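Local coordinates for protein adenylation domain (Streptomyces sp., PDB 5N9X) that is an adenylation domain of the AMP-binding (ANL) enzyme family, modelled here with ATP, threonine and magnesium bound, at residues Y311-T316 with R400-G405; A94-D99 with I164-G169; V111-V116 with Y375-E380. All coordinates share one frame; numbering follows the deposited sequence. Where two conformers were deposited one is given.

Contact 1: residues Y311-T316 with R400-G405. With ATP (adenosine-5'-triphosphate), chain D; THR (threonine), chain C.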
loop_
_atom_site.group_PDB
_atom_site.type_symbol
_atom_site.label_atom_id
_atom_site.label_comp_id
_atom_site.label_asym_id
_atom_site.label_seq_id
_atom_site.Cartn_x
_atom_site.Cartn_y
_atom_site.Cartn_z
ATOM N N TYR A 311 7.812 2.540 -6.478
ATOM C CA TYR A 311 7.994 1.187 -5.959
ATOM C C TYR A 311 8.103 1.325 -4.464
ATOM O O TYR A 311 8.750 2.270 -3.969
ATOM C CB TYR A 311 9.237 0.487 -6.541
ATOM C CG TYR A 311 9.646 -0.775 -5.786
ATOM C CD1 TYR A 311 9.098 -2.004 -6.115
ATOM C CD2 TYR A 311 10.590 -0.739 -4.768
ATOM C CE1 TYR A 311 9.461 -3.149 -5.442
ATOM C CE2 TYR A 311 10.959 -1.876 -4.092
ATOM C CZ TYR A 311 10.389 -3.075 -4.428
ATOM O OH TYR A 311 10.749 -4.204 -3.754
ATOM N N GLY A 312 7.480 0.397 -3.742
ATOM C CA GLY A 312 7.501 0.438 -2.294
ATOM C C GLY A 312 7.148 -0.905 -1.697
ATOM O O GLY A 312 6.533 -1.750 -2.355
ATOM N N ILE A 313 7.554 -1.095 -0.446
ATOM C CA ILE A 313 7.223 -2.259 0.363
ATOM C C ILE A 313 6.990 -1.798 1.773
ATOM O O ILE A 313 7.576 -0.785 2.189
ATOM C CB ILE A 313 8.356 -3.304 0.375
ATOM C CG1 ILE A 313 9.687 -2.605 0.148
ATOM C CG2 ILE A 313 8.129 -4.393 -0.633
ATOM C CD1 ILE A 313 10.830 -3.520 -0.001
ATOM N N THR A 314 6.173 -2.532 2.525
ATOM C CA THR A 314 5.823 -2.116 3.874
ATOM C C THR A 314 7.064 -2.122 4.781
ATOM O O THR A 314 7.184 -1.301 5.709
ATOM C CB THR A 314 4.705 -3.015 4.475
ATOM O OG1 THR A 314 3.498 -2.877 3.706
ATOM C CG2 THR A 314 4.434 -2.650 5.929
ATOM N N GLU A 315 8.004 -3.016 4.472
ATOM C CA GLU A 315 9.217 -3.157 5.263
ATOM C C GLU A 315 10.174 -1.972 5.164
ATOM O O GLU A 315 11.081 -1.840 5.972
ATOM C CB GLU A 315 9.942 -4.464 4.880
ATOM C CG GLU A 315 9.220 -5.760 5.320
ATOM C CD GLU A 315 8.150 -6.255 4.350
ATOM O OE1 GLU A 315 7.725 -5.519 3.427
ATOM O OE2 GLU A 315 7.723 -7.405 4.528
ATOM N N THR A 316 9.976 -1.097 4.192
ATOM C CA THR A 316 10.847 0.071 4.071
ATOM C C THR A 316 10.034 1.366 4.029
ATOM O O THR A 316 10.460 2.376 3.448
ATOM C CB THR A 316 11.785 -0.042 2.823
ATOM O OG1 THR A 316 11.022 -0.000 1.616
ATOM C CG2 THR A 316 12.587 -1.325 2.866
ATOM N N ARG A 400 22.640 -2.203 6.765
ATOM C CA ARG A 400 21.641 -3.220 7.062
ATOM C C ARG A 400 20.672 -3.270 5.870
ATOM O O ARG A 400 19.977 -2.286 5.599
ATOM C CB ARG A 400 20.914 -2.884 8.370
ATOM C CG ARG A 400 20.002 -3.963 8.902
ATOM C CD ARG A 400 19.559 -3.680 10.329
ATOM N NE ARG A 400 18.313 -4.385 10.621
ATOM C CZ ARG A 400 17.097 -3.874 10.448
ATOM N NH1 ARG A 400 16.934 -2.638 10.004
ATOM N NH2 ARG A 400 16.038 -4.607 10.734
ATOM N N TYR A 401 20.647 -4.384 5.144
ATOM C CA TYR A 401 19.897 -4.463 3.894
ATOM C C TYR A 401 18.589 -5.233 4.086
ATOM O O TYR A 401 18.596 -6.285 4.707
ATOM C CB TYR A 401 20.735 -5.153 2.800
ATOM C CG TYR A 401 21.801 -4.289 2.163
ATOM C CD1 TYR A 401 21.467 -3.296 1.232
ATOM C CD2 TYR A 401 23.148 -4.481 2.469
ATOM C CE1 TYR A 401 22.454 -2.492 0.650
ATOM C CE2 TYR A 401 24.141 -3.693 1.896
ATOM C CZ TYR A 401 23.794 -2.706 0.987
ATOM O OH TYR A 401 24.786 -1.935 0.424
ATOM N N TYR A 402 17.480 -4.726 3.549
ATOM C CA TYR A 402 16.264 -5.532 3.453
ATOM C C TYR A 402 16.160 -6.148 2.064
ATOM O O TYR A 402 16.264 -5.460 1.032
ATOM C CB TYR A 402 14.982 -4.727 3.749
ATOM C CG TYR A 402 13.727 -5.530 3.432
ATOM C CD1 TYR A 402 13.323 -6.562 4.266
ATOM C CD2 TYR A 402 12.973 -5.275 2.295
ATOM C CE1 TYR A 402 12.202 -7.316 3.992
ATOM C CE2 TYR A 402 11.834 -6.018 2.007
ATOM C CZ TYR A 402 11.456 -7.039 2.869
ATOM O OH TYR A 402 10.333 -7.790 2.630
ATOM N N HIS A 403 15.941 -7.450 2.043
ATOM C CA HIS A 403 15.844 -8.162 0.789
ATOM C C HIS A 403 14.391 -8.126 0.342
ATOM O O HIS A 403 13.527 -8.712 0.979
ATOM C CB HIS A 403 16.365 -9.598 0.937
ATOM C CG HIS A 403 17.740 -9.690 1.544
ATOM N ND1 HIS A 403 18.348 -10.896 1.820
ATOM C CD2 HIS A 403 18.620 -8.734 1.916
ATOM C CE1 HIS A 403 19.545 -10.676 2.341
ATOM N NE2 HIS A 403 19.734 -9.377 2.414
ATOM N N SER A 404 14.125 -7.420 -0.749
ATOM C CA SER A 404 12.758 -7.165 -1.175
ATOM C C SER A 404 12.090 -8.410 -1.749
ATOM O O SER A 404 10.861 -8.537 -1.736
ATOM C CB SER A 404 12.734 -6.036 -2.216
ATOM O OG SER A 404 13.143 -6.503 -3.489
ATOM N N GLY A 405 12.904 -9.312 -2.284
ATOM C CA GLY A 405 12.387 -10.460 -3.011
ATOM C C GLY A 405 11.820 -10.040 -4.357
ATOM O O GLY A 405 11.001 -10.751 -4.950
HETATM P PG ATP D . 4.597 -8.974 1.856
HETATM O O1G ATP D . 5.792 -9.414 1.018
HETATM O O2G ATP D . 4.010 -10.059 2.706
HETATM O O3G ATP D . 4.833 -7.732 2.697
HETATM P PB ATP D . 3.179 -7.360 -0.130
HETATM O O1B ATP D . 4.251 -7.576 -1.202
HETATM O O2B ATP D . 1.777 -7.027 -0.529
HETATM O O3B ATP D . 3.345 -8.680 0.814
HETATM P PA ATP D . 3.540 -4.739 0.701
HETATM O O1A ATP D . 4.722 -4.114 1.404
HETATM O O2A ATP D . 2.155 -4.158 0.961
HETATM O O3A ATP D . 3.576 -6.304 1.006
HETATM O "O5'" ATP D . 3.753 -4.865 -0.916
HETATM C "C5'" ATP D . 4.947 -4.520 -1.617
HETATM C "C4'" ATP D . 5.084 -5.374 -2.880
HETATM O "O4'" ATP D . 4.339 -4.827 -3.957
HETATM C "C3'" ATP D . 6.508 -5.571 -3.365
HETATM O "O3'" ATP D . 6.882 -6.900 -3.019
HETATM C "C2'" ATP D . 6.459 -5.422 -4.864
HETATM O "O2'" ATP D . 6.511 -6.722 -5.445
HETATM C "C1'" ATP D . 5.102 -4.825 -5.171
HETATM N N9 ATP D . 5.214 -3.417 -5.663
HETATM C C8 ATP D . 5.034 -2.308 -4.910
HETATM N N7 ATP D . 5.189 -1.168 -5.621
HETATM C C5 ATP D . 5.466 -1.538 -6.883
HETATM C C6 ATP D . 5.737 -0.816 -8.146
HETATM N N6 ATP D . 5.739 0.530 -8.172
HETATM N N1 ATP D . 5.989 -1.547 -9.251
HETATM C C2 ATP D . 6.012 -2.894 -9.190
HETATM N N3 ATP D . 5.762 -3.634 -8.087
HETATM C C4 ATP D . 5.489 -3.020 -6.909
HETATM N N THR C . 3.627 0.097 0.472
HETATM C CA THR C . 2.534 -0.233 -0.455
HETATM C C THR C . 2.641 -1.705 -0.738
HETATM O O THR C . 1.806 -2.405 -1.344
HETATM C CB THR C . 2.612 0.543 -1.791
HETATM O OG1 THR C . 3.946 0.456 -2.333
HETATM C CG2 THR C . 2.220 2.000 -1.582
HETATM O OXT THR C . 3.693 -2.169 -0.322
#

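Contact 2: residues A94-D99 with I164-G169. With ATP (adenosine-5'-triphosphate), chain D.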
loop_
_atom_site.group_PDB
_atom_site.type_symbol
_atom_site.label_atom_id
_atom_site.label_comp_id
_atom_site.label_asym_id
_atom_site.label_seq_id
_atom_site.Cartn_x
_atom_site.Cartn_y
_atom_site.Cartn_z
ATOM N N ALA A 94 1.847 2.675 19.779
ATOM C CA ALA A 94 1.684 2.360 18.368
ATOM C C ALA A 94 0.251 1.941 18.124
ATOM O O ALA A 94 -0.361 1.284 18.982
ATOM C CB ALA A 94 2.641 1.262 17.937
ATOM N N TYR A 95 -0.305 2.320 16.975
ATOM C CA TYR A 95 -1.618 1.786 16.611
ATOM C C TYR A 95 -1.494 0.596 15.661
ATOM O O TYR A 95 -0.608 0.536 14.815
ATOM C CB TYR A 95 -2.524 2.877 16.027
ATOM C CG TYR A 95 -2.203 3.339 14.615
ATOM C CD1 TYR A 95 -1.237 4.305 14.389
ATOM C CD2 TYR A 95 -2.899 2.845 13.533
ATOM C CE1 TYR A 95 -0.956 4.734 13.131
ATOM C CE2 TYR A 95 -2.631 3.253 12.285
ATOM C CZ TYR A 95 -1.658 4.205 12.074
ATOM O OH TYR A 95 -1.389 4.640 10.800
ATOM N N VAL A 96 -2.374 -0.372 15.877
ATOM C CA VAL A 96 -2.415 -1.611 15.136
ATOM C C VAL A 96 -3.766 -1.692 14.454
ATOM O O VAL A 96 -4.742 -2.158 15.042
ATOM C CB VAL A 96 -2.199 -2.822 16.059
ATOM C CG1 VAL A 96 -2.212 -4.133 15.257
ATOM C CG2 VAL A 96 -0.882 -2.667 16.806
ATOM N N PRO A 97 -3.834 -1.216 13.203
ATOM C CA PRO A 97 -5.143 -1.055 12.563
ATOM C C PRO A 97 -5.759 -2.378 12.158
ATOM O O PRO A 97 -5.059 -3.267 11.712
ATOM C CB PRO A 97 -4.834 -0.211 11.319
ATOM C CG PRO A 97 -3.411 -0.491 11.008
ATOM C CD PRO A 97 -2.718 -0.813 12.326
ATOM N N LEU A 98 -7.065 -2.495 12.329
ATOM C CA LEU A 98 -7.802 -3.679 11.942
ATOM C C LEU A 98 -8.851 -3.202 10.969
ATOM O O LEU A 98 -9.716 -2.397 11.332
ATOM C CB LEU A 98 -8.447 -4.354 13.156
ATOM C CG LEU A 98 -7.536 -4.719 14.323
ATOM C CD1 LEU A 98 -8.301 -5.347 15.478
ATOM C CD2 LEU A 98 -6.476 -5.659 13.824
ATOM N N ASP A 99 -8.778 -3.651 9.728
ATOM C CA ASP A 99 -9.785 -3.220 8.791
ATOM C C ASP A 99 -11.062 -4.003 9.070
ATOM O O ASP A 99 -11.010 -5.209 9.245
ATOM C CB ASP A 99 -9.341 -3.426 7.348
ATOM C CG ASP A 99 -10.302 -2.793 6.376
ATOM O OD1 ASP A 99 -11.387 -3.353 6.209
ATOM O OD2 ASP A 99 -9.981 -1.742 5.781
ATOM N N ILE A 164 1.917 -0.712 13.375
ATOM C CA ILE A 164 2.172 -2.078 13.050
ATOM C C ILE A 164 1.096 -2.546 12.105
ATOM O O ILE A 164 -0.078 -2.713 12.458
ATOM C CB ILE A 164 2.240 -2.944 14.298
ATOM C CG1 ILE A 164 3.516 -2.600 15.033
ATOM C CG2 ILE A 164 2.222 -4.420 13.927
ATOM C CD1 ILE A 164 3.428 -2.769 16.461
ATOM N N ILE A 165 1.531 -2.692 10.867
ATOM C CA ILE A 165 0.668 -3.062 9.776
ATOM C C ILE A 165 1.013 -4.487 9.377
ATOM O O ILE A 165 2.181 -4.878 9.366
ATOM C CB ILE A 165 0.824 -2.065 8.623
ATOM C CG1 ILE A 165 -0.208 -0.947 8.821
ATOM C CG2 ILE A 165 0.669 -2.749 7.283
ATOM C CD1 ILE A 165 -0.261 0.087 7.714
ATOM N N TYR A 166 -0.017 -5.279 9.125
ATOM C CA TYR A 166 0.168 -6.687 8.806
ATOM C C TYR A 166 0.152 -6.924 7.314
ATOM O O TYR A 166 -0.751 -6.480 6.610
ATOM C CB TYR A 166 -0.895 -7.533 9.512
ATOM C CG TYR A 166 -0.484 -7.899 10.914
ATOM C CD1 TYR A 166 -0.449 -6.950 11.924
ATOM C CD2 TYR A 166 -0.094 -9.195 11.217
ATOM C CE1 TYR A 166 -0.061 -7.293 13.199
ATOM C CE2 TYR A 166 0.292 -9.543 12.473
ATOM C CZ TYR A 166 0.309 -8.589 13.461
ATOM O OH TYR A 166 0.703 -8.928 14.723
ATOM N N THR A 167 1.195 -7.592 6.840
ATOM C CA THR A 167 1.289 -7.959 5.442
ATOM C C THR A 167 0.869 -9.415 5.253
ATOM O O THR A 167 0.739 -10.177 6.224
ATOM C CB THR A 167 2.707 -7.728 4.904
ATOM O OG1 THR A 167 3.622 -8.684 5.467
ATOM C CG2 THR A 167 3.170 -6.311 5.223
ATOM N N SER A 168 0.630 -9.787 4.003
ATOM C CA SER A 168 0.208 -11.135 3.675
ATOM C C SER A 168 1.366 -12.129 3.778
ATOM O O SER A 168 2.413 -11.934 3.165
ATOM C CB SER A 168 -0.374 -11.185 2.269
ATOM O OG SER A 168 0.532 -10.605 1.354
ATOM N N GLY A 169 1.161 -13.120 4.637
ATOM C CA GLY A 169 2.031 -14.268 4.678
ATOM C C GLY A 169 1.478 -15.352 3.789
ATOM O O GLY A 169 0.419 -15.890 4.034
HETATM P PG ATP D . 4.597 -8.974 1.856
HETATM O O1G ATP D . 5.792 -9.414 1.018
HETATM O O2G ATP D . 4.010 -10.059 2.706
HETATM O O3G ATP D . 4.833 -7.732 2.697
HETATM P PB ATP D . 3.179 -7.360 -0.130
HETATM O O1B ATP D . 4.251 -7.576 -1.202
HETATM O O2B ATP D . 1.777 -7.027 -0.529
HETATM O O3B ATP D . 3.345 -8.680 0.814
HETATM P PA ATP D . 3.540 -4.739 0.701
HETATM O O1A ATP D . 4.722 -4.114 1.404
HETATM O O2A ATP D . 2.155 -4.158 0.961
HETATM O O3A ATP D . 3.576 -6.304 1.006
HETATM O "O5'" ATP D . 3.753 -4.865 -0.916
HETATM C "C5'" ATP D . 4.947 -4.520 -1.617
HETATM C "C4'" ATP D . 5.084 -5.374 -2.880
HETATM O "O4'" ATP D . 4.339 -4.827 -3.957
HETATM C "C3'" ATP D . 6.508 -5.571 -3.365
HETATM O "O3'" ATP D . 6.882 -6.900 -3.019
HETATM C "C2'" ATP D . 6.459 -5.422 -4.864
HETATM O "O2'" ATP D . 6.511 -6.722 -5.445
HETATM C "C1'" ATP D . 5.102 -4.825 -5.171
HETATM N N9 ATP D . 5.214 -3.417 -5.663
HETATM C C8 ATP D . 5.034 -2.308 -4.910
HETATM N N7 ATP D . 5.189 -1.168 -5.621
HETATM C C5 ATP D . 5.466 -1.538 -6.883
HETATM C C6 ATP D . 5.737 -0.816 -8.146
HETATM N N6 ATP D . 5.739 0.530 -8.172
HETATM N N1 ATP D . 5.989 -1.547 -9.251
HETATM C C2 ATP D . 6.012 -2.894 -9.190
HETATM N N3 ATP D . 5.762 -3.634 -8.087
HETATM C C4 ATP D . 5.489 -3.020 -6.909
#

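Contact 3: residues V111-V116 with Y375-E380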
loop_
_atom_site.group_PDB
_atom_site.type_symbol
_atom_site.label_atom_id
_atom_site.label_comp_id
_atom_site.label_asym_id
_atom_site.label_seq_id
_atom_site.Cartn_x
_atom_site.Cartn_y
_atom_site.Cartn_z
ATOM N N VAL A 111 -4.852 -9.379 17.002
ATOM C CA VAL A 111 -5.024 -8.914 18.377
ATOM C C VAL A 111 -4.069 -9.664 19.313
ATOM O O VAL A 111 -3.359 -9.045 20.119
ATOM C CB VAL A 111 -6.475 -9.086 18.888
ATOM C CG1 VAL A 111 -6.520 -8.903 20.414
ATOM C CG2 VAL A 111 -7.419 -8.119 18.187
ATOM N N THR A 112 -4.036 -10.989 19.182
ATOM C CA THR A 112 -3.148 -11.826 20.002
ATOM C C THR A 112 -1.669 -11.736 19.586
ATOM O O THR A 112 -0.792 -11.643 20.450
ATOM C CB THR A 112 -3.577 -13.306 19.962
ATOM O OG1 THR A 112 -4.993 -13.409 20.175
ATOM C CG2 THR A 112 -2.841 -14.105 21.005
ATOM N N ASP A 113 -1.386 -11.758 18.280
ATOM C CA ASP A 113 0.006 -11.673 17.818
ATOM C C ASP A 113 0.659 -10.353 18.220
ATOM O O ASP A 113 1.820 -10.315 18.617
ATOM C CB ASP A 113 0.101 -11.852 16.291
ATOM C CG ASP A 113 1.544 -12.038 15.803
ATOM O OD1 ASP A 113 2.184 -13.037 16.193
ATOM O OD2 ASP A 113 2.032 -11.196 15.020
ATOM N N SER A 114 -0.081 -9.263 18.120
ATOM C CA SER A 114 0.510 -7.975 18.412
ATOM C C SER A 114 0.464 -7.646 19.904
ATOM O O SER A 114 1.139 -6.717 20.364
ATOM C CB SER A 114 -0.182 -6.884 17.600
ATOM O OG SER A 114 -1.557 -6.849 17.897
ATOM N N GLN A 115 -0.312 -8.419 20.653
ATOM C CA GLN A 115 -0.421 -8.221 22.100
ATOM C C GLN A 115 -0.781 -6.779 22.424
ATOM O O GLN A 115 -0.005 -6.065 23.067
ATOM C CB GLN A 115 0.891 -8.594 22.823
ATOM C CG GLN A 115 1.582 -9.899 22.380
ATOM C CD GLN A 115 3.080 -9.897 22.701
ATOM O OE1 GLN A 115 3.898 -9.423 21.908
ATOM N NE2 GLN A 115 3.441 -10.421 23.870
ATOM N N VAL A 116 -1.938 -6.327 21.967
ATOM C CA VAL A 116 -2.318 -4.956 22.280
ATOM C C VAL A 116 -2.854 -4.843 23.713
ATOM O O VAL A 116 -3.554 -5.723 24.185
ATOM C CB VAL A 116 -3.353 -4.400 21.267
ATOM C CG1 VAL A 116 -2.779 -4.430 19.864
ATOM C CG2 VAL A 116 -4.634 -5.194 21.323
ATOM N N TYR A 375 10.494 -8.001 11.327
ATOM C CA TYR A 375 9.137 -8.425 11.623
ATOM C C TYR A 375 8.902 -8.543 13.112
ATOM O O TYR A 375 9.849 -8.684 13.897
ATOM C CB TYR A 375 8.820 -9.759 10.932
ATOM C CG TYR A 375 8.951 -9.651 9.438
ATOM C CD1 TYR A 375 8.034 -8.928 8.702
ATOM C CD2 TYR A 375 10.012 -10.243 8.768
ATOM C CE1 TYR A 375 8.157 -8.807 7.344
ATOM C CE2 TYR A 375 10.143 -10.130 7.409
ATOM C CZ TYR A 375 9.211 -9.412 6.705
ATOM O OH TYR A 375 9.332 -9.309 5.361
ATOM N N LEU A 376 7.627 -8.460 13.484
ATOM C CA LEU A 376 7.193 -8.728 14.844
ATOM C C LEU A 376 7.019 -10.239 15.059
ATOM O O LEU A 376 6.278 -10.900 14.316
ATOM C CB LEU A 376 5.884 -7.987 15.135
ATOM C CG LEU A 376 5.266 -8.198 16.513
ATOM C CD1 LEU A 376 5.787 -7.125 17.464
ATOM C CD2 LEU A 376 3.740 -8.162 16.422
ATOM N N ASN A 377 7.710 -10.778 16.063
ATOM C CA ASN A 377 7.556 -12.183 16.441
ATOM C C ASN A 377 7.735 -13.171 15.271
ATOM O O ASN A 377 7.030 -14.170 15.192
ATOM C CB ASN A 377 6.180 -12.383 17.074
ATOM C CG ASN A 377 5.995 -11.560 18.334
ATOM O OD1 ASN A 377 6.967 -11.173 18.989
ATOM N ND2 ASN A 377 4.741 -11.278 18.676
ATOM N N ARG A 378 8.637 -12.851 14.342
ATOM C CA ARG A 378 9.022 -13.760 13.258
ATOM C C ARG A 378 10.537 -13.719 13.189
ATOM O O ARG A 378 11.115 -13.183 12.247
ATOM C CB ARG A 378 8.421 -13.355 11.911
ATOM C CG ARG A 378 6.906 -13.208 11.890
ATOM C CD ARG A 378 6.113 -14.506 12.005
ATOM N NE ARG A 378 4.675 -14.224 11.910
ATOM C CZ ARG A 378 3.848 -14.023 12.939
ATOM N NH1 ARG A 378 4.278 -14.105 14.192
ATOM N NH2 ARG A 378 2.566 -13.763 12.707
ATOM N N PRO A 379 11.191 -14.273 14.213
ATOM C CA PRO A 379 12.622 -13.997 14.380
ATOM C C PRO A 379 13.492 -14.603 13.281
ATOM O O PRO A 379 14.526 -14.019 12.950
ATOM C CB PRO A 379 12.928 -14.612 15.750
ATOM C CG PRO A 379 11.939 -15.748 15.867
ATOM C CD PRO A 379 10.689 -15.280 15.168
ATOM N N GLU A 380 13.081 -15.741 12.726
ATOM C CA GLU A 380 13.864 -16.408 11.689
ATOM C C GLU A 380 13.690 -15.756 10.328
ATOM O O GLU A 380 14.649 -15.639 9.570
ATOM C CB GLU A 380 13.514 -17.912 11.612
ATOM C CG GLU A 380 14.188 -18.771 12.695
ATOM C CD GLU A 380 13.967 -20.275 12.505
ATOM O OE1 GLU A 380 13.352 -20.677 11.489
ATOM O OE2 GLU A 380 14.414 -21.063 13.370
#

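Contact 1: residues Y311-T316 with R400-G405
Glu315 and Tyr402 meet in a CH-pi contact: Glu315 CB sits over one face of the Tyr402 ring, 3.6 Å from its centroid and 13° off the ring normal. A bend at chi2 (85°) brings the carboxylate beside the phenol, its plane 19° from the ring's. At the ring edge Ile313 CD1 packs 3.4 Å from Tyr402 CE2. Thr316, whose side chain crosses the tyrosine at about a right angle, brings CG2 to 4.0 Å from Tyr402 CD2. Tyr311 OH reaches to 3.1 Å from Ser404 CB, which lies at the edge of the Tyr311 ring, near its plane.

The polar ends are held from outside the two segments. Tyr311 OH and Ser404 OG both hydrogen-bond to Asp406, through its carboxylate and backbone N respectively, while Glu315 OE2 and Tyr402 OH share Tyr375 OH.

On the ligand side, Tyr311 CD1 lies 3.7 Å from ATP C5, and Ile313 CG2 touches the ribose at C3' (3.4 Å). Thr314 N donates to ATP O1A over a doubtfully short distance. Gly312, Ile313 and Thr314 also line the pocket of the bound threonine.

Residues 311-315 spell the Tyr-Gly-x-Thr-Glu signature of adenylation domains, a loop running along the nucleotide and backed by strand 400-410.

Contact 2: residues A94-D99 with I164-G169
With chi1 at -179°, Val96 holds CG1 opposite its own N, which sends that methyl toward Tyr166 CE1, 4.3 Å away, and leaves CG2 to meet Ile164 CB at 4.0 Å. In Ile164, chi1 of -71° places CG1 beside the backbone N, and the end of this branch, CD1, lies against Ala94 CB at 4.4 Å. The Val96 and Ile164 side chains lie at a slant to one another.

The backbones meet as the edges of two strands running the same way, their directions 32° apart. Ile164 N donates to Tyr95 O (3.2 Å), and Tyr95 also has a backbone hydrogen bond with Ala162, the alternation of a parallel pair. Pro97 has no N-H with which to continue it: its CD rests 3.3 Å from Ile164 O instead, while CG packs across Ile165 CG1 at 3.9 Å.

Past the pairing, the chain from Ile164 turns to the nucleotide. Thr167 OG1 donates to ATP O2G at 3.1 Å. The Thr-Ser-Gly run begun by Thr167, Ser168 and Gly169 is the start of the P-loop-like, phosphate-binding loop of the ANL family, here launched from a strand laid alongside the edge of the parallel sheet that contains strand 94-97.

Contact 3: residues V111-V116 with Y375-E380
The last turn of helix 104-114 faces the loop that leads into helix 379-385, with Asp113 opposite Asn377 and Ser114 opposite Leu376 (CA atoms 7.7 and 7.6 Å apart), and the chain leaves the helix at Gln115 with a positive phi. Asp113 and Arg378 extend toward each other across the gap and form a salt bridge: Arg378 NH1 donates to Asp113 OD1 over 3.1 Å, nearly straight at 161°. NH1 comes to the syn side of OD1, somewhat out of the carboxylate plane, while OD1 lies at the edge of the guanidinium, close to its plane; the two flat groups are turned 55° apart. Arg378 is folded back at chi2 (-70°), and this lets the same NH1 donate to Asn377 O at 2.9 Å from above the carbonyl plane. Pro174 O takes a bond from NH2, which leaves the guanidinium little freedom to turn.

Helix 104-114 is the connection of a beta-alpha-beta crossover, joining strand 94-97 to strand 118-121 in the same parallel sheet. The loop it meets here comes from strand 362-367, with Arg378 at the N-cap position of helix 379-385.

Beside the salt bridge, Leu376 runs antiparallel alongside Asp113, setting CD2 3.6 Å from Asp113 O and 3.8 Å from Ser114 CA. Asn377 brings ND2 to 3.1 Å from Asp113 O, on the solvent side, where Gln115 OE1 also approaches Asn377 ND2. The second carboxylate oxygen, Asp113 OD2, is hydrogen-bonded to Tyr166 OH; the salt bridge to Arg378 would favour the charged form of the aspartate.

How the contacts relate
Each of the three contacts touches the other two. Contacts 1 and 2 both touch ATP, and although their centres are 17 Å apart they meet where Thr314 CB packs 3.7 Å from Thr167 CG2, beside the phosphates. Contact 3 lies farther off, Arg378 being about 10 Å from ATP by its side chain, yet it is tied to both the others by a tyrosine hydroxyl: that of Tyr166 links it to contact 2, and that of Tyr375, which belongs to contact 3, links it to contact 1. Strand 94-97 leads on to helix 104-114, so contacts 2 and 3 are also neighbours in the chain, their centres 10 Å apart.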